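Local coordinates for protein nucleoporin nup120 (Schizosaccharomyces pombe, PDB 4GQ2) that serves as a structural component of the nuclear pore complex, whose nucleoporins can also act as docking partners for transiently associated nuclear transport factors, at residues 256-261 against 270-275; 639-644 against 708-713. All blocks are in the same frame, centred on the assembly; numbering follows the deposited sequence.

Interaction 1: residues 256-261 against 270-275; sequences DYKLKV and VETIEL
A beta hairpin joins the last two strands of a four-stranded blade in the beta-propeller domain. The outer strand, 268-274, runs antiparallel to 258-263, and the short segments meet at 170°. L259 and I273 form a hydrogen-bonded pair, with L259 N to I273 O at 2.8 Å and a second bond back from I273 N to L259 O. V261 and E271 form the next such pair. V261 N gives an almost straight bond to E271 O, 173° at the hydrogen, and V261 O takes V270 N. At the other end L275 N reaches Y257 O at 2.9 Å, close to the line of the C=O bond.

K258, K260, T272 and E274 put their side chains on one face. The K258 chain bends at chi2 (95°), which brings NZ between two carboxylates. E274 OE2 and D256 OD2 each lie 3.2 Å from K258 NZ. Both oxygens are met from above their carboxylate planes. The lysine probably offsets the two negative charges, which stand 5.8 Å apart from OD2 of D256 to OE2 of E274. F217 adds a cation-pi contact to K258. T272 CG2 sits 3.9 Å from K258 CG and equally near K260 CG, while K260 and T272 run side by side.

The other face is mostly apolar. L259, V261 and I273 all touch V326 of strand 324-328, in the following four-stranded sheet. V261 CG2 packs on E271 CB at 4.1 Å. L275, just past the strand, sets CD2 4.2 Å from L259 CB and also reaches L300 and Y302. Antiparallel pairing within a blade, with apolar side chains against the next sheet, is characteristic of a beta-propeller.

Interaction 2: residues 639-644 against 708-713; sequences TLVSLE and DYELQS
This is a small apolar contact in the helical domain, between the C-terminal end of helix 630-641 and the first turn of the short helix 709-713. V641 and L711 have the closest backbones, with their CA atoms 5.4 Å apart. No hydrogen bond crosses between 639-644 and 708-713, and the two segments bury only 194 Å² together.

V641 has the largest share of the contact, and its two methyls have different partners. CG1 stands anti to the backbone N (chi1 166°), which places CG2 beside that nitrogen. V641 CG2 rests against L711 CB at 3.8 Å and lies almost as near L711 CA. V641 CG1 instead meets the chain of E710. It lies 3.5 Å from E710 OE1, with E710 CG also close by. The bend of E710 at chi2 (136°) brings its side chain across the valine, with OE1 over the CG1 methyl, so an exposed acidic side chain borders the apolar patch.

L711 also reaches L640. Its CD1 methyl lies 3.9 Å from L640 CB, on the buried side of the contact. Both leucines touch I703 near the end of helix 672-703, so three helices share this apolar cluster.

D708 is the N-cap of the short helix. Its OD1 accepts L711 N at 2.8 Å, nearly along the carboxylate C-O axis and with 160° at the hydrogen. This ties down the first turn, including the backbone of the leucine that V641 packs on. The same D708 OD1 lies 4.1 Å from V641 CG2, at the margin of the contact.

I637, one turn earlier on helix 630-641, touches both D708 and L711. After V641 the chain turns away, and L643 packs on E573, Q576 and I577 of helix 571-585. Helix 630-641 thus has helix 571-585 as one neighbour and the 672-703 and 709-713 pair as another.

Interactions 1 and 2 belong to different parts of the chain. Interaction 1 pairs the two strands of a hairpin within the beta-propeller range, while interaction 2 joins helices within the helical-domain range. Their centres lie 71 Å apart and their nearest atoms about 57 Å, so neither touches the other. In sequence they follow in series. Interaction 1 is local, with eight residues between its segments; interaction 2 spans 63, mostly helical. Interaction 1 relies on backbone hydrogen bonds and a salt-bridge network, whereas interaction 2 is side-chain packing. The other protein chain of the assembly touches neither. Both are structural contacts within a structural constituent of the nuclear pore.

Interaction 1: residues 256-261 against 270-275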
loop_
_atom_site.group_PDB
_atom_site.type_symbol
_atom_site.label_atom_id
_atom_site.label_comp_id
_atom_site.label_asym_id
_atom_site.label_seq_id
_atom_site.Cartn_x
_atom_site.Cartn_y
_atom_site.Cartn_z
ATOM N N ASP A 256 -3.136 47.310 -25.837
ATOM C CA ASP A 256 -4.288 47.914 -26.510
ATOM C C ASP A 256 -4.942 46.981 -27.547
ATOM O O ASP A 256 -5.316 47.406 -28.643
ATOM C CB ASP A 256 -3.950 49.308 -27.085
ATOM C CG ASP A 256 -2.999 49.263 -28.286
ATOM O OD1 ASP A 256 -2.388 48.207 -28.576
ATOM O OD2 ASP A 256 -2.866 50.312 -28.952
ATOM N N TYR A 257 -5.084 45.710 -27.170
ATOM C CA TYR A 257 -5.900 44.725 -27.901
ATOM C C TYR A 257 -5.656 44.650 -29.417
ATOM O O TYR A 257 -6.598 44.607 -30.210
ATOM C CB TYR A 257 -7.397 44.874 -27.556
ATOM C CG TYR A 257 -7.739 46.163 -26.831
ATOM C CD1 TYR A 257 -7.640 46.251 -25.438
ATOM C CD2 TYR A 257 -8.146 47.297 -27.536
ATOM C CE1 TYR A 257 -7.935 47.430 -24.771
ATOM C CE2 TYR A 257 -8.438 48.482 -26.877
ATOM C CZ TYR A 257 -8.336 48.540 -25.494
ATOM O OH TYR A 257 -8.634 49.712 -24.836
ATOM N N LYS A 258 -4.383 44.624 -29.800
ATOM C CA LYS A 258 -3.988 44.380 -31.183
ATOM C C LYS A 258 -3.370 42.989 -31.366
ATOM O O LYS A 258 -2.413 42.626 -30.679
ATOM C CB LYS A 258 -3.002 45.448 -31.668
ATOM C CG LYS A 258 -3.618 46.601 -32.445
ATOM C CD LYS A 258 -3.914 47.796 -31.558
ATOM C CE LYS A 258 -4.232 49.025 -32.394
ATOM N NZ LYS A 258 -4.726 50.144 -31.550
ATOM N N LEU A 259 -3.920 42.220 -32.300
ATOM C CA LEU A 259 -3.376 40.910 -32.649
ATOM C C LEU A 259 -2.347 41.058 -33.772
ATOM O O LEU A 259 -2.706 41.321 -34.921
ATOM C CB LEU A 259 -4.502 39.942 -33.040
ATOM C CG LEU A 259 -4.191 38.449 -33.232
ATOM C CD1 LEU A 259 -3.552 37.817 -32.000
ATOM C CD2 LEU A 259 -5.450 37.689 -33.622
ATOM N N LYS A 260 -1.074 40.886 -33.422
ATOM C CA LYS A 260 0.038 41.143 -34.334
ATOM C C LYS A 260 0.782 39.873 -34.726
ATOM O O LYS A 260 1.004 38.984 -33.899
ATOM C CB LYS A 260 1.037 42.118 -33.699
ATOM C CG LYS A 260 0.402 43.279 -32.949
ATOM C CD LYS A 260 1.431 44.324 -32.549
ATOM C CE LYS A 260 0.745 45.506 -31.880
ATOM N NZ LYS A 260 1.675 46.634 -31.599
ATOM N N VAL A 261 1.175 39.807 -35.995
ATOM C CA VAL A 261 2.035 38.736 -36.495
ATOM C C VAL A 261 3.415 39.303 -36.816
ATOM O O VAL A 261 3.551 40.155 -37.698
ATOM C CB VAL A 261 1.452 38.079 -37.759
ATOM C CG1 VAL A 261 2.243 36.833 -38.125
ATOM C CG2 VAL A 261 -0.014 37.741 -37.555
ATOM N N VAL A 270 4.113 42.015 -39.971
ATOM C CA VAL A 270 3.547 41.781 -41.297
ATOM C C VAL A 270 2.048 42.040 -41.301
ATOM O O VAL A 270 1.482 42.433 -42.324
ATOM C CB VAL A 270 3.782 40.333 -41.787
ATOM C CG1 VAL A 270 3.780 40.280 -43.311
ATOM C CG2 VAL A 270 5.092 39.782 -41.250
ATOM N N GLU A 271 1.411 41.809 -40.157
ATOM C CA GLU A 271 -0.038 41.911 -40.061
ATOM C C GLU A 271 -0.467 42.305 -38.655
ATOM O O GLU A 271 0.126 41.877 -37.668
ATOM C CB GLU A 271 -0.687 40.588 -40.477
ATOM C CG GLU A 271 -1.879 40.750 -41.412
ATOM C CD GLU A 271 -3.215 40.626 -40.711
ATOM O OE1 GLU A 271 -3.293 40.937 -39.503
ATOM O OE2 GLU A 271 -4.189 40.215 -41.376
ATOM N N THR A 272 -1.498 43.137 -38.584
ATOM C CA THR A 272 -2.020 43.636 -37.322
ATOM C C THR A 272 -3.532 43.721 -37.440
ATOM O O THR A 272 -4.051 44.100 -38.488
ATOM C CB THR A 272 -1.467 45.037 -37.006
ATOM O OG1 THR A 272 -0.085 45.104 -37.379
ATOM C CG2 THR A 272 -1.607 45.357 -35.532
ATOM N N ILE A 273 -4.234 43.354 -36.371
ATOM C CA ILE A 273 -5.686 43.495 -36.315
ATOM C C ILE A 273 -6.085 44.116 -34.985
ATOM O O ILE A 273 -5.695 43.624 -33.927
ATOM C CB ILE A 273 -6.413 42.143 -36.461
ATOM C CG1 ILE A 273 -5.983 41.426 -37.741
ATOM C CG2 ILE A 273 -7.927 42.338 -36.435
ATOM C CD1 ILE A 273 -6.324 39.953 -37.754
ATOM N N GLU A 274 -6.855 45.198 -35.043
ATOM C CA GLU A 274 -7.453 45.756 -33.838
ATOM C C GLU A 274 -8.668 44.922 -33.451
ATOM O O GLU A 274 -9.547 44.664 -34.275
ATOM C CB GLU A 274 -7.834 47.230 -34.027
ATOM C CG GLU A 274 -8.499 47.860 -32.808
ATOM C CD GLU A 274 -8.376 49.370 -32.769
ATOM O OE1 GLU A 274 -8.735 50.034 -33.766
ATOM O OE2 GLU A 274 -7.931 49.898 -31.727
ATOM N N LEU A 275 -8.694 44.493 -32.195
ATOM C CA LEU A 275 -9.819 43.746 -31.646
ATOM C C LEU A 275 -10.737 44.687 -30.875
ATOM O O LEU A 275 -10.414 45.865 -30.688
ATOM C CB LEU A 275 -9.320 42.625 -30.729
ATOM C CG LEU A 275 -8.168 41.735 -31.211
ATOM C CD1 LEU A 275 -7.581 40.956 -30.045
ATOM C CD2 LEU A 275 -8.599 40.798 -32.335
#

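Interaction 2: residues 639-644 against 708-713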
loop_
_atom_site.group_PDB
_atom_site.type_symbol
_atom_site.label_atom_id
_atom_site.label_comp_id
_atom_site.label_asym_id
_atom_site.label_seq_id
_atom_site.Cartn_x
_atom_site.Cartn_y
_atom_site.Cartn_z
ATOM N N THR A 639 -40.303 -3.639 -3.381
ATOM C CA THR A 639 -39.873 -3.036 -4.650
ATOM C C THR A 639 -39.175 -4.044 -5.552
ATOM O O THR A 639 -39.198 -3.891 -6.770
ATOM C CB THR A 639 -39.050 -1.714 -4.516
ATOM O OG1 THR A 639 -37.728 -1.877 -5.041
ATOM C CG2 THR A 639 -39.003 -1.206 -3.094
ATOM N N LEU A 640 -38.575 -5.081 -4.964
ATOM C CA LEU A 640 -37.957 -6.144 -5.768
ATOM C C LEU A 640 -38.988 -7.066 -6.421
ATOM O O LEU A 640 -38.821 -7.477 -7.575
ATOM C CB LEU A 640 -36.956 -6.955 -4.951
ATOM C CG LEU A 640 -35.581 -6.318 -4.723
ATOM C CD1 LEU A 640 -34.830 -7.100 -3.653
ATOM C CD2 LEU A 640 -34.772 -6.207 -6.018
ATOM N N VAL A 641 -40.051 -7.373 -5.685
ATOM C CA VAL A 641 -41.158 -8.189 -6.199
ATOM C C VAL A 641 -41.892 -7.504 -7.361
ATOM O O VAL A 641 -42.406 -8.172 -8.260
ATOM C CB VAL A 641 -42.143 -8.555 -5.065
ATOM C CG1 VAL A 641 -43.458 -9.095 -5.609
ATOM C CG2 VAL A 641 -41.500 -9.563 -4.124
ATOM N N SER A 642 -41.917 -6.175 -7.348
ATOM C CA SER A 642 -42.641 -5.407 -8.357
ATOM C C SER A 642 -41.945 -5.419 -9.713
ATOM O O SER A 642 -42.504 -4.960 -10.705
ATOM C CB SER A 642 -42.807 -3.961 -7.900
ATOM O OG SER A 642 -41.737 -3.164 -8.378
ATOM N N LEU A 643 -40.718 -5.923 -9.753
ATOM C CA LEU A 643 -39.932 -5.885 -10.979
ATOM C C LEU A 643 -40.130 -7.156 -11.801
ATOM O O LEU A 643 -40.184 -8.258 -11.256
ATOM C CB LEU A 643 -38.448 -5.643 -10.669
ATOM C CG LEU A 643 -38.113 -4.329 -9.936
ATOM C CD1 LEU A 643 -36.749 -4.391 -9.267
ATOM C CD2 LEU A 643 -38.196 -3.117 -10.853
ATOM N N GLU A 644 -40.270 -6.989 -13.112
ATOM C CA GLU A 644 -40.340 -8.123 -14.027
ATOM C C GLU A 644 -38.934 -8.676 -14.263
ATOM O O GLU A 644 -38.117 -8.062 -14.956
ATOM C CB GLU A 644 -41.028 -7.742 -15.350
ATOM C CG GLU A 644 -40.924 -6.269 -15.744
ATOM C CD GLU A 644 -42.130 -5.445 -15.302
ATOM O OE1 GLU A 644 -43.193 -5.551 -15.958
ATOM O OE2 GLU A 644 -42.016 -4.683 -14.310
ATOM N N ASP A 708 -40.469 -15.008 1.946
ATOM C CA ASP A 708 -41.423 -14.501 0.968
ATOM C C ASP A 708 -41.217 -15.312 -0.286
ATOM O O ASP A 708 -40.181 -15.190 -0.945
ATOM C CB ASP A 708 -41.205 -13.010 0.690
ATOM C CG ASP A 708 -42.166 -12.458 -0.356
ATOM O OD1 ASP A 708 -42.010 -12.761 -1.563
ATOM O OD2 ASP A 708 -43.072 -11.692 0.028
ATOM N N TYR A 709 -42.210 -16.139 -0.607
ATOM C CA TYR A 709 -42.089 -17.106 -1.688
ATOM C C TYR A 709 -41.844 -16.459 -3.048
ATOM O O TYR A 709 -40.976 -16.912 -3.792
ATOM C CB TYR A 709 -43.307 -18.056 -1.747
ATOM C CG TYR A 709 -43.109 -19.169 -2.754
ATOM C CD1 TYR A 709 -42.509 -20.372 -2.381
ATOM C CD2 TYR A 709 -43.471 -18.997 -4.096
ATOM C CE1 TYR A 709 -42.298 -21.382 -3.309
ATOM C CE2 TYR A 709 -43.258 -19.999 -5.033
ATOM C CZ TYR A 709 -42.677 -21.190 -4.635
ATOM O OH TYR A 709 -42.468 -22.190 -5.563
ATOM N N GLU A 710 -42.597 -15.412 -3.375
ATOM C CA GLU A 710 -42.498 -14.812 -4.709
ATOM C C GLU A 710 -41.171 -14.089 -4.926
ATOM O O GLU A 710 -40.623 -14.113 -6.034
ATOM C CB GLU A 710 -43.699 -13.900 -5.028
ATOM C CG GLU A 710 -43.435 -12.914 -6.170
ATOM C CD GLU A 710 -44.567 -12.801 -7.181
ATOM O OE1 GLU A 710 -45.143 -11.697 -7.301
ATOM O OE2 GLU A 710 -44.867 -13.801 -7.869
ATOM N N LEU A 711 -40.666 -13.446 -3.874
ATOM C CA LEU A 711 -39.365 -12.785 -3.937
ATOM C C LEU A 711 -38.297 -13.810 -4.243
ATOM O O LEU A 711 -37.551 -13.672 -5.215
ATOM C CB LEU A 711 -39.023 -12.078 -2.620
ATOM C CG LEU A 711 -37.591 -11.538 -2.476
ATOM C CD1 LEU A 711 -37.258 -10.535 -3.567
ATOM C CD2 LEU A 711 -37.390 -10.919 -1.105
ATOM N N GLN A 712 -38.242 -14.846 -3.412
ATOM C CA GLN A 712 -37.195 -15.839 -3.531
ATOM C C GLN A 712 -37.347 -16.693 -4.785
ATOM O O GLN A 712 -36.348 -17.134 -5.363
ATOM C CB GLN A 712 -37.085 -16.682 -2.271
ATOM C CG GLN A 712 -35.635 -17.035 -1.979
ATOM C CD GLN A 712 -35.350 -17.245 -0.512
ATOM O OE1 GLN A 712 -35.998 -16.660 0.361
ATOM N NE2 GLN A 712 -34.365 -18.087 -0.230
ATOM N N SER A 713 -38.592 -16.878 -5.221
ATOM C CA SER A 713 -38.896 -17.560 -6.482
ATOM C C SER A 713 -38.291 -16.803 -7.658
ATOM O O SER A 713 -37.758 -17.406 -8.595
ATOM C CB SER A 713 -40.409 -17.698 -6.667
ATOM O OG SER A 713 -40.731 -18.087 -7.985
#